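PDB 5I4M: amidase, hydantoinase/carbamoylase family from Burkholderia vietnamiensis, which probably hydrolyses N-carbamoyl-L-amino acids at a site built round two zinc ions, as a member of the peptidase M20 family. Local coordinates for residues D106-G111 with I401-I406; G112-I117 with E407-A412; F208-E213 with A416-L421. All coordinates share one frame; numbering follows the deposited sequence. Where two conformers were deposited one is given.

Contact 1 of 3, residues D106-G111 with I401-I406; sequences DSQPTG and ISHNEI. With ZN (zinc ion), chain D; 3PG (3-phosphoglyceric acid), chain E.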
ATOM      1  N   ASP A 106      20.828  11.573  -3.379  1.00  8.46           N
ATOM      2  CA  ASP A 106      19.766  10.628  -3.075  1.00 11.35           C
ATOM      3  C   ASP A 106      18.910  10.392  -4.315  1.00 10.80           C
ATOM      4  O   ASP A 106      18.895  11.198  -5.250  1.00  9.89           O
ATOM      5  CB  ASP A 106      18.909  11.129  -1.903  1.00  5.94           C
ATOM      6  CG  ASP A 106      18.147  12.405  -2.229  1.00  9.05           C
ATOM      7  OD1 ASP A 106      18.799  13.459  -2.386  1.00  7.68           O
ATOM      8  OD2 ASP A 106      16.892  12.362  -2.285  1.00 10.11           O
ATOM      9  N   SER A 107      18.197   9.264  -4.324  1.00  8.38           N
ATOM     10  CA  SER A 107      17.397   8.887  -5.478  1.00  6.33           C
ATOM     11  C   SER A 107      16.007   8.441  -5.057  1.00  6.52           C
ATOM     12  O   SER A 107      15.701   8.268  -3.875  1.00  6.77           O
ATOM     13  CB  SER A 107      18.053   7.749  -6.279  1.00  7.92           C
ATOM     14  OG  SER A 107      17.765   6.496  -5.678  1.00 10.16           O
ATOM     15  N   GLN A 108      15.173   8.251  -6.070  1.00  7.58           N
ATOM     16  CA  GLN A 108      13.907   7.569  -5.918  1.00  8.34           C
ATOM     17  C   GLN A 108      14.140   6.072  -5.752  1.00  7.54           C
ATOM     18  O   GLN A 108      15.220   5.567  -6.073  1.00  8.80           O
ATOM     19  CB  GLN A 108      13.042   7.829  -7.146  1.00  7.34           C
ATOM     20  CG  GLN A 108      12.679   9.269  -7.305  1.00  9.00           C
ATOM     21  CD  GLN A 108      11.535   9.624  -6.387  1.00  7.82           C
ATOM     22  OE1 GLN A 108      10.774   8.745  -5.976  1.00  7.69           O
ATOM     23  NE2 GLN A 108      11.410  10.905  -6.047  1.00  6.85           N
ATOM     24  N   PRO A 109      13.132   5.338  -5.265  1.00  7.98           N
ATOM     25  CA  PRO A 109      13.250   3.872  -5.234  1.00 10.17           C
ATOM     26  C   PRO A 109      13.419   3.277  -6.619  1.00 11.40           C
ATOM     27  O   PRO A 109      14.121   2.271  -6.775  1.00 11.74           O
ATOM     28  CB  PRO A 109      11.940   3.420  -4.572  1.00 11.34           C
ATOM     29  CG  PRO A 109      11.003   4.595  -4.690  1.00 11.18           C
ATOM     30  CD  PRO A 109      11.870   5.822  -4.670  1.00  8.01           C
ATOM     31  N   THR A 110      12.777   3.864  -7.624  1.00  9.19           N
ATOM     32  CA  THR A 110      12.986   3.518  -9.033  1.00  9.30           C
ATOM     33  C   THR A 110      13.887   4.551  -9.696  1.00 12.12           C
ATOM     34  O   THR A 110      13.599   5.073 -10.779  1.00 11.54           O
ATOM     35  CB  THR A 110      11.649   3.427  -9.769  1.00 10.83           C
ATOM     36  OG1 THR A 110      10.928   4.654  -9.591  1.00 12.15           O
ATOM     37  CG2 THR A 110      10.818   2.276  -9.247  1.00 10.54           C
ATOM     38  N   GLY A 111      14.986   4.879  -9.042  1.00  9.81           N
ATOM     39  CA  GLY A 111      15.806   5.974  -9.510  1.00 10.32           C
ATOM     40  C   GLY A 111      16.729   5.593 -10.654  1.00  9.64           C
ATOM     41  O   GLY A 111      17.078   4.431 -10.879  1.00 10.87           O
ATOM     42  N   ILE A 401      12.875   9.975 -20.141  1.00 11.08           N
ATOM     43  CA  ILE A 401      12.344   9.306 -18.961  0.73  9.24           C
ATOM     44  C   ILE A 401      13.265   9.536 -17.771  1.00  9.33           C
ATOM     45  O   ILE A 401      14.500   9.508 -17.881  1.00 11.52           O
ATOM     46  CB  ILE A 401      12.103   7.805 -19.210  0.73 16.06           C
ATOM     47  CG1 ILE A 401      11.402   7.196 -17.986  0.73 20.54           C
ATOM     48  CG2 ILE A 401      13.394   7.094 -19.521  0.73 15.29           C
ATOM     49  CD1 ILE A 401      10.207   6.320 -18.319  0.73 16.46           C
ATOM     50  N   SER A 402      12.651   9.774 -16.620  1.00  7.02           N
ATOM     51  CA  SER A 402      13.346   9.879 -15.354  1.00 10.30           C
ATOM     52  C   SER A 402      12.428   9.288 -14.300  1.00  8.97           C
ATOM     53  O   SER A 402      11.245   9.037 -14.556  1.00 11.36           O
ATOM     54  CB  SER A 402      13.724  11.328 -15.034  1.00 12.69           C
ATOM     55  OG  SER A 402      14.489  11.399 -13.846  1.00 11.13           O
ATOM     56  N   HIS A 403      12.988   9.047 -13.116  1.00  8.05           N
ATOM     57  CA  HIS A 403      12.297   8.340 -12.037  1.00  6.70           C
ATOM     58  C   HIS A 403      11.884   6.934 -12.467  1.00  9.91           C
ATOM     59  O   HIS A 403      10.907   6.370 -11.968  1.00  8.52           O
ATOM     60  CB  HIS A 403      11.113   9.159 -11.513  1.00  7.00           C
ATOM     61  CG  HIS A 403      11.551  10.320 -10.666  1.00  7.27           C
ATOM     62  ND1 HIS A 403      10.691  11.056  -9.882  1.00  7.06           N
ATOM     63  CD2 HIS A 403      12.785  10.851 -10.475  1.00  7.51           C
ATOM     64  CE1 HIS A 403      11.374  11.994  -9.246  1.00  9.02           C
ATOM     65  NE2 HIS A 403      12.648  11.890  -9.587  1.00  8.53           N
ATOM     66  N   ASN A 404      12.680   6.367 -13.375  1.00  8.02           N
ATOM     67  CA  ASN A 404      12.611   4.987 -13.834  1.00  7.49           C
ATOM     68  C   ASN A 404      14.054   4.511 -13.947  1.00 10.54           C
ATOM     69  O   ASN A 404      14.942   5.296 -14.288  1.00  8.04           O
ATOM     70  CB  ASN A 404      11.868   4.896 -15.189  1.00 11.48           C
ATOM     71  CG  ASN A 404      11.637   3.456 -15.664  1.00 11.33           C
ATOM     72  OD1 ASN A 404      12.571   2.660 -15.792  1.00 12.25           O
ATOM     73  ND2 ASN A 404      10.375   3.130 -15.948  1.00 11.50           N
ATOM     74  N   GLU A 405      14.297   3.245 -13.621  1.00 11.08           N
ATOM     75  CA  GLU A 405      15.668   2.746 -13.575  1.00  9.76           C
ATOM     76  C   GLU A 405      16.342   2.699 -14.945  1.00 12.04           C
ATOM     77  O   GLU A 405      17.573   2.587 -15.004  1.00 11.25           O
ATOM     78  CB  GLU A 405      15.671   1.366 -12.922  1.00  7.77           C
ATOM     79  CG  GLU A 405      15.248   1.418 -11.461  1.00  9.84           C
ATOM     80  CD  GLU A 405      14.627   0.133 -10.973  1.00 15.02           C
ATOM     81  OE1 GLU A 405      15.372  -0.822 -10.683  1.00 15.15           O
ATOM     82  OE2 GLU A 405      13.386   0.077 -10.871  1.00 16.14           O
ATOM     83  N   ILE A 406      15.580   2.804 -16.041  1.00  8.11           N
ATOM     84  CA  ILE A 406      16.170   2.849 -17.374  1.00  9.04           C
ATOM     85  C   ILE A 406      16.572   4.256 -17.793  1.00 10.70           C
ATOM     86  O   ILE A 406      16.995   4.445 -18.938  1.00 11.27           O
ATOM     87  CB  ILE A 406      15.219   2.278 -18.448  1.00 12.73           C
ATOM     88  CG1 ILE A 406      13.998   3.186 -18.610  1.00 17.77           C
ATOM     89  CG2 ILE A 406      14.825   0.839 -18.112  1.00 17.86           C
ATOM     90  CD1 ILE A 406      13.053   2.751 -19.699  1.00 24.47           C
TER
HETATM   91 ZN    ZN D 502      14.325  13.059  -8.941  0.83  9.19          ZN
HETATM   92  C1  3PG E 503      10.378  16.890  -8.098  0.84 11.34           C
HETATM   93  O1  3PG E 503       9.624  15.900  -8.054  0.84  7.50           O
HETATM   94  O2  3PG E 503      10.342  17.727  -9.025  0.84  7.96           O
HETATM   95  C2  3PG E 503      11.363  17.068  -6.978  0.84 16.11           C
HETATM   96  O3  3PG E 503      11.794  18.439  -6.909  0.84 23.09           O
HETATM   97  C3  3PG E 503      12.558  16.184  -7.255  0.84 12.18           C
HETATM   98  O1P 3PG E 503      13.213  16.635  -8.442  0.84 10.20           O
HETATM   99  P   3PG E 503      14.287  15.647  -9.185  0.84 21.06           P
HETATM  100  O2P 3PG E 503      15.162  15.072  -8.096  0.84 12.66           O
HETATM  101  O3P 3PG E 503      13.410  14.594  -9.847  0.84  7.41           O
HETATM  102  O4P 3PG E 503      15.043  16.589 -10.140  0.84 15.10           O
HETATM  103  O   HOH W   1      13.468  -0.475  -7.564  1.00 36.70           O
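The imidazole of H403 meets the side chain of Q108 directly beside a zinc ion. NE2 of H403 binds that zinc at 2.1 Å; two phosphate oxygens of 3-phosphoglyceric acid, O2P and O3P, bind the same metal, and D115 and E150 complete its shell. Over one face of the ring sits CG of Q108, 3.4 Å from the ring centroid and only 7° off the normal, a CH-pi contact. The Q108 chain bends about CB-CG (chi2 -80°), which brings its amide across the ring at a slant, the two planes 38° apart, with NE2 of Q108 3.4 Å from CE1 of H403.

Both polar ends are held from further out. The second subunit reaches in here: its S294 and N296 bond the Q108 amide, which also donates to E150, while the carbonyl of its N296 takes ND1 of H403 and the ring of its H247 stacks on H403.

Behind the ring, T110 fixes the backbone that carries it. OG1 of T110 donates to the carbonyl O of H403 at 2.9 Å, coming from above the carbonyl plane rather than on a lone pair. Further along, CA of E405 makes a C-H...O contact of 3.5 Å with O of G111. E405 crosses T110 at about a right angle, CG2 to OE2, and its other oxygen, OE1, bonds T45. N404 OD1 accepts from N of I406 in an Asx turn that shapes the chain just past the histidine.

With ND1 bonded to a carbonyl, NE2 on the metal and an aliphatic carbon over one face, the imidazole can hardly rotate; the ND1 bond probably also makes it a better electron donor to zinc.

Contact 2 of 3, residues G112-I117 with E407-A412; sequences GRFDGI and EDATPA. With ZN (zinc ion), chain C; ZN (zinc ion), chain D; 3PG (3-phosphoglyceric acid), chain E.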
ATOM      1  N   GLY A 112      17.153   6.621 -11.384  1.00 12.11           N
ATOM      2  CA  GLY A 112      18.104   6.455 -12.458  1.00  8.88           C
ATOM      3  C   GLY A 112      19.514   6.800 -12.017  1.00  7.95           C
ATOM      4  O   GLY A 112      19.751   7.303 -10.921  1.00  8.76           O
ATOM      5  N   ARG A 113      20.457   6.530 -12.915  1.00  8.94           N
ATOM      6  CA  ARG A 113      21.870   6.753 -12.642  1.00  8.17           C
ATOM      7  C   ARG A 113      22.310   8.195 -12.849  1.00  8.54           C
ATOM      8  O   ARG A 113      23.494   8.492 -12.653  1.00  8.13           O
ATOM      9  CB  ARG A 113      22.713   5.824 -13.528  1.00  8.80           C
ATOM     10  CG  ARG A 113      22.569   4.339 -13.148  1.00 13.42           C
ATOM     11  CD  ARG A 113      23.139   3.387 -14.212  1.00 14.11           C
ATOM     12  NE  ARG A 113      22.410   3.539 -15.466  1.00 14.15           N
ATOM     13  CZ  ARG A 113      22.973   3.681 -16.659  1.00 19.21           C
ATOM     14  NH1 ARG A 113      24.298   3.651 -16.784  1.00 19.00           N
ATOM     15  NH2 ARG A 113      22.201   3.839 -17.730  1.00 22.58           N
ATOM     16  N   PHE A 114      21.403   9.103 -13.221  1.00  8.49           N
ATOM     17  CA  PHE A 114      21.824  10.456 -13.564  1.00  7.58           C
ATOM     18  C   PHE A 114      21.097  11.558 -12.797  1.00  7.14           C
ATOM     19  O   PHE A 114      21.677  12.627 -12.556  1.00  7.78           O
ATOM     20  CB  PHE A 114      21.658  10.664 -15.071  1.00  8.54           C
ATOM     21  CG  PHE A 114      22.478   9.714 -15.895  1.00  8.72           C
ATOM     22  CD1 PHE A 114      23.816   9.987 -16.160  1.00  8.78           C
ATOM     23  CD2 PHE A 114      21.928   8.529 -16.373  1.00  9.05           C
ATOM     24  CE1 PHE A 114      24.589   9.104 -16.900  1.00  9.35           C
ATOM     25  CE2 PHE A 114      22.696   7.640 -17.122  1.00 10.42           C
ATOM     26  CZ  PHE A 114      24.024   7.932 -17.391  1.00  9.79           C
ATOM     27  N   ASP A 115      19.835  11.340 -12.429  1.00  9.47           N
ATOM     28  CA  ASP A 115      19.070  12.372 -11.724  1.00  7.08           C
ATOM     29  C   ASP A 115      19.813  12.773 -10.456  1.00  7.36           C
ATOM     30  O   ASP A 115      20.156  11.920  -9.631  1.00  8.43           O
ATOM     31  CB  ASP A 115      17.669  11.830 -11.419  1.00  8.75           C
ATOM     32  CG  ASP A 115      16.795  12.781 -10.614  1.00 12.92           C
ATOM     33  OD1 ASP A 115      17.168  13.954 -10.371  1.00  9.00           O
ATOM     34  OD2 ASP A 115      15.673  12.331 -10.254  1.00  7.62           O
ATOM     35  N   GLY A 116      20.128  14.063 -10.341  1.00  7.61           N
ATOM     36  CA  GLY A 116      20.866  14.556  -9.190  1.00  7.04           C
ATOM     37  C   GLY A 116      22.358  14.267  -9.175  1.00  7.90           C
ATOM     38  O   GLY A 116      23.175  15.185  -9.047  1.00  7.81           O
ATOM     39  N   ILE A 117      22.739  12.995  -9.274  1.00  7.92           N
ATOM     40  CA  ILE A 117      24.152  12.670  -9.089  1.00  7.64           C
ATOM     41  C   ILE A 117      25.005  13.281 -10.201  1.00 10.99           C
ATOM     42  O   ILE A 117      26.168  13.639  -9.975  1.00  7.92           O
ATOM     43  CB  ILE A 117      24.336  11.138  -8.978  1.00  8.23           C
ATOM     44  CG1 ILE A 117      25.805  10.779  -8.700  1.00  7.18           C
ATOM     45  CG2 ILE A 117      23.845  10.441 -10.239  1.00  8.50           C
ATOM     46  CD1 ILE A 117      26.327  11.281  -7.356  1.00  7.73           C
ATOM     47  N   GLU A 407      16.455   5.239 -16.907  1.00  9.13           N
ATOM     48  CA  GLU A 407      16.941   6.587 -17.176  1.00  9.55           C
ATOM     49  C   GLU A 407      18.358   6.540 -17.740  1.00  9.98           C
ATOM     50  O   GLU A 407      19.206   5.780 -17.262  1.00 11.47           O
ATOM     51  CB  GLU A 407      16.902   7.384 -15.869  1.00 10.52           C
ATOM     52  CG  GLU A 407      17.379   8.817 -15.954  1.00 10.36           C
ATOM     53  CD  GLU A 407      17.548   9.404 -14.580  1.00  9.83           C
ATOM     54  OE1 GLU A 407      16.532   9.842 -13.984  1.00  7.63           O
ATOM     55  OE2 GLU A 407      18.694   9.382 -14.075  1.00  9.94           O
ATOM     56  N   ASP A 408      18.614   7.332 -18.784  1.00 10.86           N
ATOM     57  CA  ASP A 408      19.888   7.190 -19.476  1.00 12.13           C
ATOM     58  C   ASP A 408      20.285   8.486 -20.168  1.00 11.98           C
ATOM     59  O   ASP A 408      19.435   9.309 -20.519  1.00 12.47           O
ATOM     60  CB  ASP A 408      19.828   6.049 -20.497  1.00  9.92           C
ATOM     61  CG  ASP A 408      21.196   5.447 -20.795  1.00 22.49           C
ATOM     62  OD1 ASP A 408      22.185   5.772 -20.090  1.00 18.55           O
ATOM     63  OD2 ASP A 408      21.269   4.627 -21.736  1.00 21.94           O
ATOM     64  N   ALA A 409      21.595   8.645 -20.362  1.00 10.36           N
ATOM     65  CA  ALA A 409      22.151   9.786 -21.083  1.00  9.33           C
ATOM     66  C   ALA A 409      23.375   9.311 -21.851  1.00 11.11           C
ATOM     67  O   ALA A 409      24.021   8.338 -21.463  1.00 12.71           O
ATOM     68  CB  ALA A 409      22.530  10.923 -20.136  1.00  8.99           C
ATOM     69  N   THR A 410      23.680   9.988 -22.949  1.00 11.74           N
ATOM     70  CA  THR A 410      24.862   9.593 -23.706  1.00 12.21           C
ATOM     71  C   THR A 410      26.116  10.235 -23.119  1.00 11.81           C
ATOM     72  O   THR A 410      26.048  11.308 -22.515  1.00 10.40           O
ATOM     73  CB  THR A 410      24.743  10.017 -25.163  1.00 13.66           C
ATOM     74  OG1 THR A 410      24.817  11.447 -25.237  1.00 12.47           O
ATOM     75  CG2 THR A 410      23.435   9.527 -25.758  1.00 12.17           C
ATOM     76  N   PRO A 411      27.277   9.606 -23.304  1.00 12.41           N
ATOM     77  CA  PRO A 411      28.534  10.272 -22.919  1.00 13.59           C
ATOM     78  C   PRO A 411      28.685  11.668 -23.503  1.00 12.08           C
ATOM     79  O   PRO A 411      29.148  12.584 -22.806  1.00 11.13           O
ATOM     80  CB  PRO A 411      29.605   9.302 -23.447  1.00 12.04           C
ATOM     81  CG  PRO A 411      28.932   7.954 -23.367  1.00 12.10           C
ATOM     82  CD  PRO A 411      27.482   8.196 -23.693  1.00 11.92           C
ATOM     83  N   ALA A 412      28.290  11.859 -24.768  1.00 11.60           N
ATOM     84  CA  ALA A 412      28.357  13.182 -25.387  1.00 11.62           C
ATOM     85  C   ALA A 412      27.560  14.214 -24.594  1.00 11.02           C
ATOM     86  O   ALA A 412      28.056  15.316 -24.327  1.00 10.95           O
ATOM     87  CB  ALA A 412      27.858  13.119 -26.830  1.00 12.01           C
TER
HETATM   88 ZN    ZN C 501      16.974  15.836  -9.400  0.75 10.74          ZN
HETATM   89 ZN    ZN D 502      14.325  13.059  -8.941  0.83  9.19          ZN
HETATM   90  C1  3PG E 503      10.378  16.890  -8.098  0.84 11.34           C
HETATM   91  O1  3PG E 503       9.624  15.900  -8.054  0.84  7.50           O
HETATM   92  O2  3PG E 503      10.342  17.727  -9.025  0.84  7.96           O
HETATM   93  C2  3PG E 503      11.363  17.068  -6.978  0.84 16.11           C
HETATM   94  O3  3PG E 503      11.794  18.439  -6.909  0.84 23.09           O
HETATM   95  C3  3PG E 503      12.558  16.184  -7.255  0.84 12.18           C
HETATM   96  O1P 3PG E 503      13.213  16.635  -8.442  0.84 10.20           O
HETATM   97  P   3PG E 503      14.287  15.647  -9.185  0.84 21.06           P
HETATM   98  O2P 3PG E 503      15.162  15.072  -8.096  0.84 12.66           O
HETATM   99  O3P 3PG E 503      13.410  14.594  -9.847  0.84  7.41           O
HETATM  100  O4P 3PG E 503      15.043  16.589 -10.140  0.84 15.10           O
HETATM  101  O   HOH W   2      15.585   9.037 -11.552  1.00  9.48           O
HETATM  102  O   HOH W   3      19.608   4.521 -14.981  1.00  9.56           O
HETATM  103  O   HOH W   4      24.591   4.259 -19.761  1.00 23.53           O
HETATM  104  O   HOH W   5      17.058  17.885  -8.647  1.00 10.03           O
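The backbones of G112 and E407 come within 4.9 Å at their CA atoms, and the two loops diverge from there, the CA atoms of F114 and D408 lying 7.0 Å apart. E407 fills the close end. Its CG is anti to the backbone N (chi1 180°) and the chain runs on extended, carrying the carboxylate past CA of G112 to the turn beyond. There OE2 of E407 accepts two backbone N-H groups, from F114 at 2.9 Å and from D115 at 2.8 Å. The first arrives nearly along the C-O bond of the acid, the second on its syn side, 30° out of the carboxylate plane. The other oxygen, OE1, bonds S402 and takes a water that also accepts from N of G112.

F114 lies along D408, and CB of A409 sits squarely over the centre of its ring in a CH-pi contact of 4.1 Å. The carbonyl O of E407 lies at the ring edge, near its plane. R113 runs beside them, pointing the same way as D408, one face of its guanidinium packed on CE2 of F114, with its NH2 3.1 Å from OD1 of D408; this is a salt bridge, although the hydrogen bond within it is weak at 124°. One water ties N and NE of R113 to O of E407, and another joins NH1 of R113 to OD1 of D408.

The turn gripped by E407 presents D115. OD1 of D115 binds one zinc at 2.1 Å, shared with H104 and H211, and OD2 binds the other, shared with E150 and H403. E407 is thus a second-shell residue that positions the first-shell aspartate by its backbone. D115, two residues before the helix that starts at I117, is the bridging aspartate expected of the dinuclear zinc site of M20 peptidases.

Contact 3 of 3, residues F208-E213 with A416-L421; sequences FELHIE and AGANVL. With ZN (zinc ion), chain C.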
ATOM      1  N   PHE A 208      24.911  27.615  -9.923  1.00  8.99           N
ATOM      2  CA  PHE A 208      24.487  26.921 -11.130  1.00  9.12           C
ATOM      3  C   PHE A 208      24.269  25.459 -10.775  1.00  8.43           C
ATOM      4  O   PHE A 208      25.076  24.878 -10.051  1.00 14.22           O
ATOM      5  CB  PHE A 208      25.536  26.998 -12.254  1.00  8.95           C
ATOM      6  CG  PHE A 208      25.823  28.386 -12.742  1.00  9.48           C
ATOM      7  CD1 PHE A 208      25.095  28.931 -13.787  1.00 11.72           C
ATOM      8  CD2 PHE A 208      26.837  29.138 -12.170  1.00 13.81           C
ATOM      9  CE1 PHE A 208      25.359  30.215 -14.242  1.00 14.71           C
ATOM     10  CE2 PHE A 208      27.116  30.410 -12.619  1.00 15.33           C
ATOM     11  CZ  PHE A 208      26.374  30.955 -13.661  1.00 15.86           C
ATOM     12  N   GLU A 209      23.199  24.860 -11.290  1.00  8.12           N
ATOM     13  CA  GLU A 209      22.989  23.424 -11.143  1.00  7.87           C
ATOM     14  C   GLU A 209      22.857  22.781 -12.519  1.00 10.10           C
ATOM     15  O   GLU A 209      22.065  23.224 -13.358  1.00  7.75           O
ATOM     16  CB  GLU A 209      21.757  23.116 -10.283  1.00  7.59           C
ATOM     17  CG  GLU A 209      21.454  21.601 -10.168  1.00  7.35           C
ATOM     18  CD  GLU A 209      20.431  21.283  -9.094  1.00 10.88           C
ATOM     19  OE1 GLU A 209      19.945  22.233  -8.454  1.00 10.60           O
ATOM     20  OE2 GLU A 209      20.132  20.083  -8.866  1.00  9.91           O
ATOM     21  N   LEU A 210      23.640  21.740 -12.740  1.00  7.86           N
ATOM     22  CA  LEU A 210      23.606  20.929 -13.948  1.00  7.87           C
ATOM     23  C   LEU A 210      22.721  19.708 -13.696  1.00  7.63           C
ATOM     24  O   LEU A 210      22.855  19.045 -12.661  1.00  8.72           O
ATOM     25  CB  LEU A 210      25.040  20.517 -14.311  1.00  8.18           C
ATOM     26  CG  LEU A 210      25.261  19.441 -15.369  1.00 10.42           C
ATOM     27  CD1 LEU A 210      24.779  19.919 -16.718  1.00  8.36           C
ATOM     28  CD2 LEU A 210      26.757  19.085 -15.409  1.00 13.73           C
ATOM     29  N   HIS A 211      21.801  19.420 -14.618  1.00  7.49           N
ATOM     30  CA  HIS A 211      20.833  18.345 -14.389  1.00  9.94           C
ATOM     31  C   HIS A 211      20.357  17.792 -15.725  1.00 10.37           C
ATOM     32  O   HIS A 211      20.358  18.499 -16.733  1.00  8.90           O
ATOM     33  CB  HIS A 211      19.632  18.870 -13.595  1.00  8.38           C
ATOM     34  CG  HIS A 211      18.926  17.829 -12.785  1.00  6.86           C
ATOM     35  ND1 HIS A 211      18.102  16.875 -13.347  1.00  8.30           N
ATOM     36  CD2 HIS A 211      18.894  17.616 -11.447  1.00  6.63           C
ATOM     37  CE1 HIS A 211      17.597  16.115 -12.386  1.00  9.24           C
ATOM     38  NE2 HIS A 211      18.064  16.542 -11.225  1.00  7.70           N
ATOM     39  N   ILE A 212      19.940  16.521 -15.739  1.00 10.49           N
ATOM     40  CA  ILE A 212      19.285  16.023 -16.943  1.00 10.20           C
ATOM     41  C   ILE A 212      17.891  16.635 -17.024  1.00  7.95           C
ATOM     42  O   ILE A 212      17.275  16.975 -16.002  1.00  6.94           O
ATOM     43  CB  ILE A 212      19.213  14.483 -16.982  1.00 12.13           C
ATOM     44  CG1 ILE A 212      18.507  13.945 -15.736  1.00 12.44           C
ATOM     45  CG2 ILE A 212      20.610  13.877 -17.128  1.00  8.19           C
ATOM     46  CD1 ILE A 212      17.911  12.567 -15.947  1.00  7.23           C
ATOM     47  N   GLU A 213      17.378  16.761 -18.250  1.00  9.47           N
ATOM     48  CA  GLU A 213      16.094  17.433 -18.451  1.00 12.03           C
ATOM     49  C   GLU A 213      14.950  16.741 -17.708  1.00 11.86           C
ATOM     50  O   GLU A 213      14.060  17.410 -17.161  1.00 10.97           O
ATOM     51  CB  GLU A 213      15.769  17.503 -19.940  1.00  9.50           C
ATOM     52  CG  GLU A 213      14.424  18.182 -20.190  1.00  8.73           C
ATOM     53  CD  GLU A 213      13.931  17.997 -21.608  1.00 11.84           C
ATOM     54  OE1 GLU A 213      12.707  18.054 -21.821  1.00 12.17           O
ATOM     55  OE2 GLU A 213      14.765  17.776 -22.500  1.00 11.93           O
ATOM     56  N   ALA A 416      29.125  17.400 -22.556  1.00 10.57           N
ATOM     57  CA  ALA A 416      28.763  18.740 -23.012  1.00 10.53           C
ATOM     58  C   ALA A 416      28.209  19.580 -21.872  1.00 10.85           C
ATOM     59  O   ALA A 416      28.561  20.760 -21.731  1.00 13.42           O
ATOM     60  CB  ALA A 416      27.740  18.661 -24.139  1.00 10.59           C
ATOM     61  N   GLY A 417      27.328  19.002 -21.060  1.00 10.08           N
ATOM     62  CA  GLY A 417      26.743  19.769 -19.973  1.00 10.53           C
ATOM     63  C   GLY A 417      27.781  20.213 -18.966  1.00 11.99           C
ATOM     64  O   GLY A 417      27.697  21.314 -18.418  1.00 11.37           O
ATOM     65  N   ALA A 418      28.784  19.362 -18.715  1.00 11.09           N
ATOM     66  CA  ALA A 418      29.850  19.706 -17.779  1.00 11.87           C
ATOM     67  C   ALA A 418      30.761  20.792 -18.333  1.00 12.71           C
ATOM     68  O   ALA A 418      31.273  21.614 -17.566  1.00 13.76           O
ATOM     69  CB  ALA A 418      30.665  18.456 -17.420  1.00 10.02           C
ATOM     70  N   ASN A 419      30.993  20.809 -19.651  1.00 11.47           N
ATOM     71  CA  ASN A 419      31.745  21.913 -20.243  1.00 10.75           C
ATOM     72  C   ASN A 419      31.003  23.234 -20.076  1.00 11.02           C
ATOM     73  O   ASN A 419      31.614  24.274 -19.786  1.00 12.91           O
ATOM     74  CB  ASN A 419      32.022  21.627 -21.717  1.00 12.33           C
ATOM     75  CG  ASN A 419      33.266  20.780 -21.914  1.00 14.05           C
ATOM     76  OD1 ASN A 419      34.218  20.876 -21.139  1.00 17.07           O
ATOM     77  ND2 ASN A 419      33.267  19.947 -22.951  1.00 12.62           N
ATOM     78  N   VAL A 420      29.684  23.215 -20.247  1.00 10.21           N
ATOM     79  CA  VAL A 420      28.914  24.446 -20.101  1.00 12.38           C
ATOM     80  C   VAL A 420      28.913  24.899 -18.647  1.00 12.94           C
ATOM     81  O   VAL A 420      29.088  26.087 -18.347  1.00 14.95           O
ATOM     82  CB  VAL A 420      27.492  24.228 -20.648  1.00 12.69           C
ATOM     83  CG1 VAL A 420      26.592  25.405 -20.296  1.00  9.68           C
ATOM     84  CG2 VAL A 420      27.556  24.013 -22.162  1.00 11.96           C
ATOM     85  N   LEU A 421      28.729  23.959 -17.719  1.00  9.65           N
ATOM     86  CA  LEU A 421      28.814  24.292 -16.300  1.00 12.69           C
ATOM     87  C   LEU A 421      30.178  24.880 -15.962  1.00  9.97           C
ATOM     88  O   LEU A 421      30.277  25.903 -15.278  1.00 12.77           O
ATOM     89  CB  LEU A 421      28.551  23.045 -15.451  1.00 10.03           C
ATOM     90  CG  LEU A 421      28.665  23.264 -13.941  1.00 11.31           C
ATOM     91  CD1 LEU A 421      27.520  24.150 -13.468  1.00  9.05           C
ATOM     92  CD2 LEU A 421      28.685  21.938 -13.165  1.00  9.33           C
TER
HETATM   93 ZN    ZN C 501      16.974  15.836  -9.400  0.75 10.74          ZN
HETATM   94  O   HOH W   5      17.058  17.885  -8.647  1.00 10.03           O
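L210 and L421 bury the most surface here, in a strand-on-helix packing of the M20 catalytic domain, where helix 411-429 lies against strand 206-212 of the sheet. The segment axes are 9.1 Å apart at closest and run almost antiparallel, at 171°.

L210 points from the strand at the helix. Its CG is anti to the backbone N (chi1 168°), and the two methyls beyond it spread over the backbone of G417: CD1 of L210 comes 3.7 Å from O of G417, while CD2 rests 3.9 Å from N of A418. Glycine lets the leucine settle directly on the main chain of the helix, with CB of A418 at its flank. No hydrogen bond joins the two segments, and V393 of strand 390-395 and Y118 of helix 117-132 also touch L210.

One turn later along the helix, L421 reaches back to the strand and straddles two of its residues. CD2 of L421 takes CB of L210, 4.1 Å away. The neighbouring strand residue H211 contributes to the opposite side of the sheet, where its NE2 binds zinc and its ND1 donates to O of I212, so the apolar layer backs a strand that carries a metal ligand. At the far end, F208 offers the base of its side chain while its ring turns off towards helix 353-365: CD1 of L421 meets CB of F208 at 3.7 Å.

Contacts 1 and 2 are neighbours, their centres about 10 Å apart, and contact 3 lies about 11 Å from contact 2 and 19 Å from contact 1. Along the chain the order is 106-111, 112-117, 208-213, then 401-406, 407-412 and 416-421, so the segments of the three contacts alternate. Contacts 1 and 2 divide one continuous loop between strand 99-103 and helix 117-132, and another leading into helix 411-429; contact 3 packs that helix on strand 206-212. Zinc ligands as far apart in sequence as D115 and H403, with H211 between them, are thereby brought together. The second subunit reaches contact 1, whereas no other protein chain touches the segments of contact 2.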